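Local coordinates for protein ATP phosphoribosyltransferase regulatory subunit (Thermotoga maritima, PDB 1USY) that is probably required for the first step of histidine biosynthesis and may let histidine feed back on ATP phosphoribosyltransferase activity, at residues B[22-27]-B[55-60]; B[39-42]-B[46-49]; B[176-181]-B[192-197]. All coordinates share one frame; numbering follows the deposited sequence.

Contact 1. Residues B[22-27]-B[55-60]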
loop_
_atom_site.group_PDB
_atom_site.type_symbol
_atom_site.label_atom_id
_atom_site.label_comp_id
_atom_site.label_asym_id
_atom_site.label_seq_id
_atom_site.Cartn_x
_atom_site.Cartn_y
_atom_site.Cartn_z
ATOM N N SER B 22 15.543 -18.687 -27.885
ATOM C CA SER B 22 15.198 -19.606 -26.842
ATOM C C SER B 22 14.116 -18.963 -25.916
ATOM O O SER B 22 14.043 -17.735 -25.813
ATOM C CB SER B 22 16.502 -20.040 -26.155
ATOM O OG SER B 22 16.413 -19.852 -24.786
ATOM N N PRO B 23 13.266 -19.759 -25.267
ATOM C CA PRO B 23 12.101 -19.198 -24.583
ATOM C C PRO B 23 12.488 -18.450 -23.309
ATOM O O PRO B 23 13.467 -18.771 -22.645
ATOM C CB PRO B 23 11.222 -20.422 -24.297
ATOM C CG PRO B 23 12.076 -21.653 -24.635
ATOM C CD PRO B 23 13.392 -21.211 -25.062
ATOM N N PHE B 24 11.776 -17.382 -23.013
ATOM C CA PHE B 24 12.112 -16.565 -21.852
ATOM C C PHE B 24 10.806 -16.256 -21.142
ATOM O O PHE B 24 10.069 -15.403 -21.594
ATOM C CB PHE B 24 12.819 -15.285 -22.306
ATOM C CG PHE B 24 13.104 -14.332 -21.198
ATOM C CD1 PHE B 24 14.262 -14.448 -20.456
ATOM C CD2 PHE B 24 12.215 -13.310 -20.886
ATOM C CE1 PHE B 24 14.534 -13.552 -19.399
ATOM C CE2 PHE B 24 12.462 -12.423 -19.847
ATOM C CZ PHE B 24 13.627 -12.537 -19.106
ATOM N N PHE B 25 10.513 -16.986 -20.063
ATOM C CA PHE B 25 9.284 -16.799 -19.274
ATOM C C PHE B 25 9.603 -16.470 -17.842
ATOM O O PHE B 25 10.260 -17.256 -17.166
ATOM C CB PHE B 25 8.424 -18.054 -19.292
ATOM C CG PHE B 25 7.680 -18.258 -20.571
ATOM C CD1 PHE B 25 8.339 -18.712 -21.704
ATOM C CD2 PHE B 25 6.321 -17.988 -20.645
ATOM C CE1 PHE B 25 7.653 -18.906 -22.920
ATOM C CE2 PHE B 25 5.631 -18.171 -21.836
ATOM C CZ PHE B 25 6.324 -18.656 -22.996
ATOM N N VAL B 26 9.116 -15.313 -17.387
ATOM C CA VAL B 26 9.336 -14.816 -16.035
ATOM C C VAL B 26 8.075 -14.236 -15.394
ATOM O O VAL B 26 7.145 -13.849 -16.078
ATOM C CB VAL B 26 10.442 -13.718 -15.975
ATOM C CG1 VAL B 26 11.743 -14.252 -16.448
ATOM C CG2 VAL B 26 10.045 -12.485 -16.780
ATOM N N PRO B 27 8.040 -14.211 -14.059
ATOM C CA PRO B 27 6.954 -13.575 -13.320
ATOM C C PRO B 27 6.712 -12.155 -13.706
ATOM O O PRO B 27 7.665 -11.426 -13.887
ATOM C CB PRO B 27 7.471 -13.602 -11.882
ATOM C CG PRO B 27 8.282 -14.818 -11.824
ATOM C CD PRO B 27 8.996 -14.877 -13.161
ATOM N N THR B 55 12.118 -5.625 -23.151
ATOM C CA THR B 55 13.556 -5.496 -23.367
ATOM C C THR B 55 14.202 -5.038 -22.080
ATOM O O THR B 55 15.259 -5.520 -21.736
ATOM C CB THR B 55 13.916 -4.601 -24.575
ATOM O OG1 THR B 55 13.766 -3.243 -24.199
ATOM C CG2 THR B 55 12.878 -4.757 -25.684
ATOM N N LYS B 56 13.526 -4.167 -21.339
ATOM C CA LYS B 56 14.004 -3.717 -20.038
ATOM C C LYS B 56 14.110 -4.928 -19.103
ATOM O O LYS B 56 15.114 -5.121 -18.442
ATOM C CB LYS B 56 13.055 -2.658 -19.472
ATOM C CG LYS B 56 13.634 -1.735 -18.386
ATOM C CD LYS B 56 12.841 -0.408 -18.286
ATOM C CE LYS B 56 13.725 0.852 -18.429
ATOM N NZ LYS B 56 12.987 1.963 -19.121
ATOM N N THR B 57 13.084 -5.771 -19.112
ATOM C CA THR B 57 13.079 -7.010 -18.340
ATOM C C THR B 57 14.148 -8.017 -18.758
ATOM O O THR B 57 14.829 -8.569 -17.924
ATOM C CB THR B 57 11.696 -7.664 -18.437
ATOM O OG1 THR B 57 10.789 -6.947 -17.596
ATOM C CG2 THR B 57 11.728 -9.074 -17.860
ATOM N N VAL B 58 14.269 -8.289 -20.044
ATOM C CA VAL B 58 15.214 -9.291 -20.481
ATOM C C VAL B 58 16.591 -8.770 -20.114
ATOM O O VAL B 58 17.466 -9.527 -19.707
ATOM C CB VAL B 58 15.052 -9.581 -21.984
ATOM C CG1 VAL B 58 16.223 -10.371 -22.538
ATOM C CG2 VAL B 58 13.714 -10.321 -22.251
ATOM N N LEU B 59 16.752 -7.453 -20.173
ATOM C CA LEU B 59 18.041 -6.822 -19.902
ATOM C C LEU B 59 18.506 -6.839 -18.457
ATOM O O LEU B 59 19.705 -6.943 -18.230
ATOM C CB LEU B 59 18.090 -5.401 -20.443
ATOM C CG LEU B 59 18.881 -5.345 -21.747
ATOM C CD1 LEU B 59 18.331 -4.266 -22.623
ATOM C CD2 LEU B 59 20.339 -5.086 -21.424
ATOM N N ASN B 60 17.584 -6.720 -17.499
ATOM C CA ASN B 60 17.928 -6.914 -16.096
ATOM C C ASN B 60 18.385 -8.337 -15.819
ATOM O O ASN B 60 19.399 -8.540 -15.175
ATOM C CB ASN B 60 16.763 -6.560 -15.163
ATOM C CG ASN B 60 16.642 -5.067 -14.907
ATOM O OD1 ASN B 60 17.649 -4.340 -14.794
ATOM N ND2 ASN B 60 15.399 -4.593 -14.817
#
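F24, next to P23 in the chain, meets V58 and T57 of helix 54-63. Ahead of it, S22 is hydrogen-bonded through its backbone to K72 and W74 of strand 71-83, and P23 packs on L4 of a second subunit. The chain sets CG of F24 anti to the backbone N (chi1 175°), which carries the ring out to the helix flank. V58 CG2 sits over one ring face, 3.8 Å from the ring centroid and 26° off the normal, a CH-pi contact displaced toward the rim; its nearest ring atom, F24 CE2, is 3.4 Å from V58 CG2. The same F24 CE2 also faces T57 CG2 at 4.0 Å, but that methyl arrives at the ring edge, close to its plane. One aromatic side chain thus receives two successive helix residues from two directions, and V73 of strand 71-83 packs against both F24 and V58. Replacing F24 by an alanine would probably open a gap between 22-27 and the helix, leaving the V58 methyl without its aromatic face and T57 CG2 without its edge contact. F25 makes backbone hydrogen bonds to the second subunit. V26 turns back to the helix, and V26 CG2 meets T57 CG2 tip to tip at 4.0 Å, with R51 beside both residues. The close contacts across the pair are all between carbon atoms, and 145 Å² is buried in total. Running along the second subunit after helix 6-16, segment 22-27 is consistent with the motif 1 region of a class II aminoacyl-tRNA synthetase-like fold, against which helix 54-63 packs.

Contact 2. Residues B[39-42]-B[46-49]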
loop_
_atom_site.group_PDB
_atom_site.type_symbol
_atom_site.label_atom_id
_atom_site.label_comp_id
_atom_site.label_asym_id
_atom_site.label_seq_id
_atom_site.Cartn_x
_atom_site.Cartn_y
_atom_site.Cartn_z
ATOM N N PHE B 39 5.292 1.577 -8.818
ATOM C CA PHE B 39 5.582 0.498 -7.936
ATOM C C PHE B 39 4.285 -0.063 -7.364
ATOM O O PHE B 39 3.230 0.550 -7.524
ATOM C CB PHE B 39 6.611 0.919 -6.886
ATOM C CG PHE B 39 6.111 1.909 -5.877
ATOM C CD1 PHE B 39 6.714 3.153 -5.766
ATOM C CD2 PHE B 39 5.083 1.588 -5.002
ATOM C CE1 PHE B 39 6.289 4.059 -4.836
ATOM C CE2 PHE B 39 4.644 2.499 -4.065
ATOM C CZ PHE B 39 5.255 3.728 -3.969
ATOM N N PHE B 40 4.382 -1.245 -6.756
ATOM C CA PHE B 40 3.293 -1.930 -6.087
ATOM C C PHE B 40 3.814 -2.277 -4.709
ATOM O O PHE B 40 4.928 -2.763 -4.563
ATOM C CB PHE B 40 2.887 -3.204 -6.836
ATOM C CG PHE B 40 2.328 -2.945 -8.239
ATOM C CD1 PHE B 40 3.170 -2.765 -9.320
ATOM C CD2 PHE B 40 0.954 -2.872 -8.450
ATOM C CE1 PHE B 40 2.647 -2.511 -10.593
ATOM C CE2 PHE B 40 0.428 -2.631 -9.683
ATOM C CZ PHE B 40 1.268 -2.445 -10.770
ATOM N N LEU B 41 3.005 -1.974 -3.702
ATOM C CA LEU B 41 3.303 -2.265 -2.346
ATOM C C LEU B 41 2.473 -3.425 -1.892
ATOM O O LEU B 41 1.301 -3.579 -2.215
ATOM C CB LEU B 41 3.006 -1.067 -1.447
ATOM C CG LEU B 41 4.184 -0.569 -0.622
ATOM C CD1 LEU B 41 3.786 0.652 0.152
ATOM C CD2 LEU B 41 4.650 -1.621 0.349
ATOM N N ASP B 42 3.109 -4.206 -1.053
ATOM C CA ASP B 42 2.654 -5.504 -0.684
ATOM C C ASP B 42 2.357 -5.484 0.832
ATOM O O ASP B 42 2.951 -4.702 1.602
ATOM C CB ASP B 42 3.777 -6.457 -1.126
ATOM C CG ASP B 42 3.772 -7.745 -0.425
ATOM O OD1 ASP B 42 3.498 -7.756 0.771
ATOM O OD2 ASP B 42 4.072 -8.809 -0.984
ATOM N N ASN B 46 7.140 -5.506 0.867
ATOM C CA ASN B 46 7.841 -5.639 -0.407
ATOM C C ASN B 46 7.388 -4.557 -1.371
ATOM O O ASN B 46 6.211 -4.211 -1.401
ATOM C CB ASN B 46 7.577 -7.012 -1.066
ATOM C CG ASN B 46 8.011 -8.199 -0.201
ATOM O OD1 ASN B 46 9.154 -8.251 0.269
ATOM N ND2 ASN B 46 7.094 -9.164 0.010
ATOM N N LEU B 47 8.313 -4.015 -2.156
ATOM C CA LEU B 47 7.952 -3.151 -3.278
ATOM C C LEU B 47 8.135 -3.948 -4.534
ATOM O O LEU B 47 9.053 -4.746 -4.615
ATOM C CB LEU B 47 8.884 -1.971 -3.371
ATOM C CG LEU B 47 8.499 -0.767 -2.549
ATOM C CD1 LEU B 47 9.705 0.126 -2.451
ATOM C CD2 LEU B 47 7.377 -0.047 -3.206
ATOM N N PHE B 48 7.293 -3.720 -5.532
ATOM C CA PHE B 48 7.438 -4.461 -6.778
ATOM C C PHE B 48 7.382 -3.546 -7.992
ATOM O O PHE B 48 6.699 -2.530 -7.967
ATOM C CB PHE B 48 6.349 -5.551 -6.899
ATOM C CG PHE B 48 6.488 -6.693 -5.907
ATOM C CD1 PHE B 48 5.684 -6.760 -4.788
ATOM C CD2 PHE B 48 7.404 -7.716 -6.120
ATOM C CE1 PHE B 48 5.799 -7.830 -3.869
ATOM C CE2 PHE B 48 7.527 -8.771 -5.216
ATOM C CZ PHE B 48 6.711 -8.832 -4.096
ATOM N N SER B 49 8.116 -3.904 -9.040
ATOM C CA SER B 49 7.844 -3.377 -10.363
ATOM C C SER B 49 7.093 -4.440 -11.098
ATOM O O SER B 49 7.244 -5.632 -10.810
ATOM C CB SER B 49 9.113 -3.035 -11.146
ATOM O OG SER B 49 10.202 -3.810 -10.698
#
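F48 faces F40 in an antiparallel hydrogen-bonded pair, and these two residues, with D42, have the most surface buried by the contact. F40 N donates to F48 O at 2.9 Å and F48 N returns a bond to F40 O at 2.7 Å. The two phenylalanines leave the sheet on one face, with F40 CB 4.2 Å from F48 CB. F48 O also lies at the edge of the F40 ring. On the face with L41 and L47, the next pair is non-hydrogen-bonded; there L47 CD2 lies over one face of the F39 ring, displaced toward the rim and 3.8 Å from the ring centroid, in a CH-pi contact. D42 carries the turn end of the contact. Its CG is anti to the backbone N (chi1 158°), which lays the carboxylate alongside N46 and at the edge of the F48 ring, where D42 OD2 is 3.5 Å from F48 CE1. N46 ND2 reaches D42 OD2 in a weak, 3.2 Å but nearly straight bond (172°), with the amide and carboxylate planes 87° apart, and the backbone adds a weak bond from D42 N to N46 O. The stronger polar partners lie in a second subunit: Y82 OH of that chain for D42 OD2, and S85 O of that chain for N46 ND2. The pairing is that of a beta hairpin, whose strand 47-50 also pairs with 29-32, while F40, L41 and D42 extend the antiparallel sheet into the second subunit.

Contact 3. Residues B[176-181]-B[192-197]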
loop_
_atom_site.group_PDB
_atom_site.type_symbol
_atom_site.label_atom_id
_atom_site.label_comp_id
_atom_site.label_asym_id
_atom_site.label_seq_id
_atom_site.Cartn_x
_atom_site.Cartn_y
_atom_site.Cartn_z
ATOM N N VAL B 176 14.230 19.792 -43.084
ATOM C CA VAL B 176 13.271 19.268 -42.110
ATOM C C VAL B 176 11.929 19.080 -42.832
ATOM O O VAL B 176 11.298 18.025 -42.761
ATOM C CB VAL B 176 13.063 20.203 -40.909
ATOM C CG1 VAL B 176 11.988 19.641 -39.987
ATOM C CG2 VAL B 176 14.357 20.402 -40.125
ATOM N N GLU B 177 11.523 20.110 -43.561
ATOM C CA GLU B 177 10.276 20.071 -44.320
ATOM C C GLU B 177 10.249 18.891 -45.312
ATOM O O GLU B 177 9.188 18.326 -45.573
ATOM C CB GLU B 177 10.072 21.395 -45.066
ATOM C CG GLU B 177 9.876 22.599 -44.135
ATOM C CD GLU B 177 10.165 23.942 -44.795
ATOM O OE1 GLU B 177 10.820 23.966 -45.872
ATOM O OE2 GLU B 177 9.755 24.990 -44.226
ATOM N N LYS B 178 11.420 18.512 -45.834
ATOM C CA LYS B 178 11.496 17.482 -46.859
ATOM C C LYS B 178 11.287 16.094 -46.243
ATOM O O LYS B 178 10.518 15.267 -46.772
ATOM C CB LYS B 178 12.808 17.579 -47.640
ATOM C CG LYS B 178 12.778 16.968 -49.027
ATOM C CD LYS B 178 13.951 15.992 -49.204
ATOM C CE LYS B 178 13.826 15.156 -50.483
ATOM N NZ LYS B 178 14.243 13.753 -50.236
ATOM N N ILE B 179 11.942 15.868 -45.110
ATOM C CA ILE B 179 11.742 14.663 -44.309
ATOM C C ILE B 179 10.243 14.410 -44.009
ATOM O O ILE B 179 9.716 13.328 -44.276
ATOM C CB ILE B 179 12.600 14.792 -43.029
ATOM C CG1 ILE B 179 14.025 14.351 -43.345
ATOM C CG2 ILE B 179 12.017 14.030 -41.854
ATOM C CD1 ILE B 179 14.376 13.027 -42.771
ATOM N N ILE B 180 9.559 15.418 -43.488
ATOM C CA ILE B 180 8.128 15.309 -43.222
ATOM C C ILE B 180 7.365 14.983 -44.527
ATOM O O ILE B 180 6.768 13.921 -44.647
ATOM C CB ILE B 180 7.612 16.598 -42.576
ATOM C CG1 ILE B 180 8.307 16.806 -41.236
ATOM C CG2 ILE B 180 6.135 16.533 -42.382
ATOM C CD1 ILE B 180 8.014 18.143 -40.576
ATOM N N GLU B 181 7.414 15.894 -45.491
ATOM C CA GLU B 181 6.772 15.705 -46.795
ATOM C C GLU B 181 7.085 14.312 -47.458
ATOM O O GLU B 181 6.230 13.700 -48.084
ATOM C CB GLU B 181 7.161 16.863 -47.729
ATOM C CG GLU B 181 6.448 18.169 -47.434
ATOM C CD GLU B 181 6.729 19.227 -48.475
ATOM O OE1 GLU B 181 7.797 19.876 -48.396
ATOM O OE2 GLU B 181 5.895 19.411 -49.392
ATOM N N LEU B 192 14.751 6.333 -51.545
ATOM C CA LEU B 192 15.897 6.448 -50.622
ATOM C C LEU B 192 17.168 7.071 -51.239
ATOM O O LEU B 192 17.981 7.628 -50.521
ATOM C CB LEU B 192 16.246 5.110 -49.978
ATOM C CG LEU B 192 15.376 4.582 -48.851
ATOM C CD1 LEU B 192 15.583 3.069 -48.749
ATOM C CD2 LEU B 192 15.718 5.273 -47.523
ATOM N N LYS B 193 17.329 6.976 -52.555
ATOM C CA LYS B 193 18.462 7.617 -53.246
ATOM C C LYS B 193 18.264 9.144 -53.464
ATOM O O LYS B 193 19.223 9.913 -53.431
ATOM C CB LYS B 193 18.730 6.926 -54.575
ATOM C CG LYS B 193 19.368 5.580 -54.443
ATOM C CD LYS B 193 20.189 5.269 -55.696
ATOM C CE LYS B 193 21.706 5.215 -55.405
ATOM N NZ LYS B 193 22.420 4.148 -56.190
ATOM N N THR B 194 17.026 9.557 -53.709
ATOM C CA THR B 194 16.623 10.964 -53.698
ATOM C C THR B 194 16.968 11.665 -52.364
ATOM O O THR B 194 17.163 12.885 -52.324
ATOM C CB THR B 194 15.066 11.055 -53.919
ATOM O OG1 THR B 194 14.675 10.206 -55.006
ATOM C CG2 THR B 194 14.607 12.470 -54.353
ATOM N N MET B 195 17.016 10.899 -51.274
ATOM C CA MET B 195 17.067 11.486 -49.934
ATOM C C MET B 195 18.491 11.878 -49.535
ATOM O O MET B 195 19.438 11.134 -49.788
ATOM C CB MET B 195 16.453 10.542 -48.905
ATOM C CG MET B 195 14.973 10.204 -49.140
ATOM S SD MET B 195 14.117 9.548 -47.700
ATOM C CE MET B 195 13.348 8.126 -48.382
ATOM N N ASP B 196 18.617 13.072 -48.948
ATOM C CA ASP B 196 19.843 13.575 -48.342
ATOM C C ASP B 196 19.940 12.936 -46.971
ATOM O O ASP B 196 19.187 13.311 -46.058
ATOM C CB ASP B 196 19.767 15.105 -48.223
ATOM C CG ASP B 196 20.829 15.706 -47.273
ATOM O OD1 ASP B 196 20.567 16.807 -46.723
ATOM O OD2 ASP B 196 21.948 15.179 -47.027
ATOM N N LEU B 197 20.851 11.966 -46.831
ATOM C CA LEU B 197 20.929 11.138 -45.629
ATOM C C LEU B 197 22.344 10.673 -45.336
ATOM O O LEU B 197 23.057 10.274 -46.249
ATOM C CB LEU B 197 20.040 9.903 -45.791
ATOM C CG LEU B 197 18.528 10.015 -45.567
ATOM C CD1 LEU B 197 17.917 8.642 -45.740
ATOM C CD2 LEU B 197 18.160 10.584 -44.203
#
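K178 reaches from its helix toward T194 and M195 of the loop at 192-197. Its CB points at the loop; CG, anti to the backbone N (chi1 -157°), continues toward it, and the bends at chi2 and chi4 bring NZ beside M195 CA. CG, CD and CE only span the distance, and the tip does the touching. K178 NZ lies 3.6 Å from M195 CA, with M195 CG at 3.8 Å from K178 NZ; T194 O stands 3.7 Å from the same K178 NZ, too far to count as a hydrogen bond, and T194 CG2 lies 4.3 Å from K178 NZ. The charge has its salt bridge within the helix, with D182 OD1. This is packing between helix 174-185, which also carries I180 of the histidine pocket, and the loop leading from it to helix 199-215. A second link joins the same elements, the salt bridge of D196 OD1 with R175 NE, and M195 O is held by R202 NH1. The M195 side chain also packs on I223 and L225, so the residue beside the lysine tip is itself seated in the protein interior.

Contacts 1 and 2 belong to the same end of the chain: their centres are 19 Å apart and their nearest atoms about 7 Å apart, so they do not touch. The hairpin of contact 2 falls between the two segments of contact 1 in sequence, and its strand 47-50 leads directly into helix 54-63. Both border the second subunit. Contact 3 follows later in the chain, across its centre from the other two, with its centre 37 Å from that of contact 1 and 47 Å from that of contact 2. It is the contact that includes a histidine-pocket residue, I180; the K178 side chain lies about 12 Å from a bound histidine.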